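Local coordinates for NTP_transf_2 domain-containing protein (Capnocytophaga granulosa, PDB 6WT9) that joins two GTP molecules into 3',3'-c-di-GMP, the second messenger of a CBASS antiphage defence system, at residues Asn272-Asn277 with Tyr296-Glu301; Asn300-Val303 with Lys308-Ser311. One frame throughout, in Å; residues are numbered along the deposited sequence.

Interaction 1: Asn272-Asn277 with Tyr296-Glu301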
# COMPACT_ATOMS: atom_id res chain seq x y z
N ASN A 272 5.91 4.69 -0.43
CA ASN A 272 6.85 3.57 -0.38
C ASN A 272 8.24 4.00 -0.83
O ASN A 272 9.23 3.70 -0.16
CB ASN A 272 6.34 2.42 -1.26
CG ASN A 272 5.06 1.81 -0.76
OD1 ASN A 272 4.69 1.98 0.40
ND2 ASN A 272 4.36 1.09 -1.63
N ALA A 273 8.32 4.71 -1.95
CA ALA A 273 9.62 5.10 -2.50
C ALA A 273 10.36 6.05 -1.57
O ALA A 273 11.58 5.97 -1.43
CB ALA A 273 9.44 5.73 -3.88
N ILE A 274 9.63 6.96 -0.92
CA ILE A 274 10.26 7.93 -0.03
C ILE A 274 10.91 7.21 1.15
O ILE A 274 12.06 7.49 1.51
CB ILE A 274 9.23 8.98 0.44
CG1 ILE A 274 8.80 9.86 -0.73
CG2 ILE A 274 9.79 9.81 1.58
CD1 ILE A 274 7.75 10.89 -0.36
N CYS A 275 10.18 6.27 1.76
CA CYS A 275 10.73 5.54 2.90
C CYS A 275 11.82 4.57 2.47
O CYS A 275 12.84 4.43 3.15
CB CYS A 275 9.61 4.81 3.63
SG CYS A 275 8.34 5.90 4.31
N TYR A 276 11.61 3.89 1.33
CA TYR A 276 12.61 2.96 0.82
C TYR A 276 13.92 3.65 0.47
O TYR A 276 14.97 3.00 0.45
CB TYR A 276 12.05 2.24 -0.41
CG TYR A 276 12.91 1.11 -0.94
CD1 TYR A 276 12.90 -0.14 -0.33
CD2 TYR A 276 13.73 1.29 -2.05
CE1 TYR A 276 13.68 -1.17 -0.80
CE2 TYR A 276 14.51 0.26 -2.53
CZ TYR A 276 14.48 -0.97 -1.90
OH TYR A 276 15.26 -2.00 -2.38
N ASN A 277 13.88 4.96 0.19
CA ASN A 277 15.09 5.69 -0.13
C ASN A 277 15.97 5.96 1.09
O ASN A 277 17.17 6.21 0.93
CB ASN A 277 14.72 7.01 -0.81
CG ASN A 277 15.94 7.84 -1.18
OD1 ASN A 277 16.36 8.71 -0.42
ND2 ASN A 277 16.50 7.59 -2.36
N TYR A 296 11.28 13.01 9.49
CA TYR A 296 11.38 14.46 9.34
C TYR A 296 12.64 14.85 8.57
O TYR A 296 12.58 15.68 7.65
CB TYR A 296 11.37 15.14 10.71
CG TYR A 296 11.61 16.63 10.65
CD1 TYR A 296 10.58 17.50 10.33
CD2 TYR A 296 12.86 17.16 10.91
CE1 TYR A 296 10.79 18.87 10.27
CE2 TYR A 296 13.09 18.52 10.85
CZ TYR A 296 12.05 19.37 10.53
OH TYR A 296 12.26 20.72 10.48
N GLU A 297 13.78 14.25 8.92
CA GLU A 297 15.03 14.58 8.24
C GLU A 297 14.97 14.21 6.77
O GLU A 297 15.44 14.97 5.91
CB GLU A 297 16.20 13.87 8.91
CG GLU A 297 17.55 14.26 8.34
CD GLU A 297 18.60 13.18 8.49
OE1 GLU A 297 19.46 13.06 7.59
OE2 GLU A 297 18.56 12.46 9.51
N GLN A 298 14.39 13.05 6.45
CA GLN A 298 14.27 12.64 5.05
C GLN A 298 13.36 13.59 4.28
O GLN A 298 13.72 14.05 3.19
CB GLN A 298 13.75 11.21 4.97
CG GLN A 298 13.27 10.79 3.58
CD GLN A 298 14.41 10.51 2.61
OE1 GLN A 298 15.59 10.69 2.94
NE2 GLN A 298 14.07 10.04 1.42
N LEU A 299 12.19 13.89 4.82
CA LEU A 299 11.26 14.77 4.13
C LEU A 299 11.82 16.19 4.01
O LEU A 299 11.66 16.84 2.98
CB LEU A 299 9.90 14.79 4.84
CG LEU A 299 8.85 13.78 4.38
CD1 LEU A 299 9.37 12.35 4.44
CD2 LEU A 299 7.58 13.92 5.20
N ASN A 300 12.48 16.67 5.06
CA ASN A 300 13.08 18.00 5.00
C ASN A 300 14.20 18.04 3.97
O ASN A 300 14.35 19.02 3.24
CB ASN A 300 13.60 18.41 6.38
CG ASN A 300 13.89 19.89 6.48
OD1 ASN A 300 13.41 20.68 5.67
ND2 ASN A 300 14.69 20.27 7.47
N GLU A 301 14.99 16.96 3.88
CA GLU A 301 16.08 16.93 2.91
C GLU A 301 15.56 16.86 1.48
O GLU A 301 16.18 17.43 0.57
CB GLU A 301 17.00 15.74 3.20
CG GLU A 301 18.27 15.72 2.37
CD GLU A 301 19.21 14.60 2.76
OE1 GLU A 301 18.84 13.79 3.64
OE2 GLU A 301 20.31 14.52 2.18
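Gln298 reaches from helix 291-304 to Asn277 at the end of helix 268-276. The nearest CA atoms, those of Ile274 and Gln298, are 8.0 Å from each other. The tight part is apolar. CG2 of Ile274 lies 3.8 Å from CD1 of Leu299, and the two side chains cross at about a right angle. This methyl group is anti to the backbone N of Ile274, and it also lies beside CG of Gln298. Leu312 packs on Ile274, while Leu337 and Val340 of helix 327-347 pack on Leu299. The contact thus belongs to the buried core of a helical bundle.

The side nearer solvent is at Asn277, which is partly exposed, whereas Ile274, Gln298 and Leu299 are buried. Asn277 OD1 takes a hydrogen bond of 3.2 Å from NE2 of Gln298. The bond is fairly straight, with an N-H...O angle of 161°. OD1 lies close to the amide plane of Gln298, but the donor is tilted 26° from the carbonyl plane of Asn277. A bend at chi2 (76°) turns the Gln298 amide to this position. Asn277 OD1 also accepts a hydrogen bond from NZ of Lys308, and Gln298 OE1 has a weak one from the same amine. Two donors therefore grip OD1, and they would probably restrain the Asn277 amide against flipping.

Interaction 2: Asn300-Val303 with Lys308-Ser311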
# COMPACT_ATOMS: atom_id res chain seq x y z
N ASN A 300 12.48 16.67 5.06
CA ASN A 300 13.08 18.00 5.00
C ASN A 300 14.20 18.04 3.97
O ASN A 300 14.35 19.02 3.24
CB ASN A 300 13.60 18.41 6.38
CG ASN A 300 13.89 19.89 6.48
OD1 ASN A 300 13.41 20.68 5.67
ND2 ASN A 300 14.69 20.27 7.47
N GLU A 301 14.99 16.96 3.88
CA GLU A 301 16.08 16.93 2.91
C GLU A 301 15.56 16.86 1.48
O GLU A 301 16.18 17.43 0.57
CB GLU A 301 17.00 15.74 3.20
CG GLU A 301 18.27 15.72 2.37
CD GLU A 301 19.21 14.60 2.76
OE1 GLU A 301 18.84 13.79 3.64
OE2 GLU A 301 20.31 14.52 2.18
N LEU A 302 14.43 16.19 1.26
CA LEU A 302 13.84 16.16 -0.08
C LEU A 302 13.34 17.53 -0.50
O LEU A 302 13.54 17.95 -1.64
CB LEU A 302 12.71 15.14 -0.13
CG LEU A 302 13.09 13.65 -0.12
CD1 LEU A 302 11.88 12.79 0.19
CD2 LEU A 302 13.71 13.25 -1.45
N VAL A 303 12.69 18.25 0.42
CA VAL A 303 12.19 19.58 0.09
C VAL A 303 13.33 20.58 -0.07
O VAL A 303 13.24 21.52 -0.86
CB VAL A 303 11.18 20.04 1.17
CG1 VAL A 303 10.66 21.44 0.88
CG2 VAL A 303 10.03 19.05 1.26
N LYS A 308 18.43 16.01 -4.39
CA LYS A 308 17.92 14.91 -3.58
C LYS A 308 16.53 14.48 -4.04
O LYS A 308 16.26 13.28 -4.21
CB LYS A 308 17.91 15.32 -2.11
CG LYS A 308 17.12 14.40 -1.18
CD LYS A 308 17.84 13.09 -0.94
CE LYS A 308 17.10 12.24 0.08
NZ LYS A 308 17.81 10.97 0.39
N ILE A 309 15.65 15.45 -4.27
CA ILE A 309 14.30 15.13 -4.72
C ILE A 309 14.26 14.76 -6.19
O ILE A 309 13.34 14.05 -6.63
CB ILE A 309 13.35 16.32 -4.42
CG1 ILE A 309 11.89 15.90 -4.54
CG2 ILE A 309 13.63 17.48 -5.35
CD1 ILE A 309 10.92 17.04 -4.32
N ASN A 310 15.25 15.19 -6.98
CA ASN A 310 15.31 14.82 -8.39
C ASN A 310 15.82 13.40 -8.60
O ASN A 310 15.52 12.80 -9.63
CB ASN A 310 16.20 15.80 -9.16
CG ASN A 310 15.52 17.13 -9.40
OD1 ASN A 310 14.29 17.23 -9.40
ND2 ASN A 310 16.32 18.17 -9.60
N SER A 311 16.58 12.86 -7.65
CA SER A 311 17.14 11.52 -7.78
C SER A 311 16.27 10.44 -7.15
O SER A 311 16.59 9.26 -7.28
CB SER A 311 18.54 11.47 -7.17
OG SER A 311 18.49 11.71 -5.77
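Lys308 lies across Leu302 and Glu301 with the aliphatic part of its side chain. It crosses Leu302 at a slant, and its CG comes 3.6 Å from Leu302 CD2. Further out, Lys308 CE is 3.9 Å from the same methyl group. The lysine chain is bent at chi2 (73°) and extended after it, which brings CE back over Leu302. Glu301 meets Lys308 at about a right angle, with 4.0 Å between Glu301 CG and Lys308 CG. Their charged ends do not form a salt bridge: Glu301 OE1 and Lys308 NZ are 4.4 Å apart. The strongest polar partner of NZ is Asn277, outside the two segments.

The contact closes a tight turn between two consecutive helices: the end of helix 291-304 leads almost directly into the short helix 306-310. The backbones are correspondingly close, with the CA atoms of Leu302 and Ile309 4.8 Å apart. Ile309 meets main chain more than side chain. Its CB is 3.2 Å from the carbonyl O of Leu302, and both of its branches also lie near that oxygen. Beyond the two segments, Leu333 of helix 327-347 packs against both Leu302 and Ile309, and Lys330 touches Ile309.

Both interactions use helix 291-304, and their centres are about 8 Å apart. Interaction 1 is the more buried and joins this helix to helix 268-276, from which it is separated in sequence. Interaction 2 is partly buried, lies farther from the centre of the chain, and joins the helix to its immediate successor, helix 306-310. A side-chain amide-to-amide hydrogen bond supplements the apolar packing of interaction 1. Interaction 2 has no hydrogen bond between its segments and rests on aliphatic packing against side chains and main-chain carbonyls. The two meet at Lys308 NZ and Asn277 OD1, 2.8 Å apart, and where Ile274 CG2 packs 3.9 Å from Leu302 CD1.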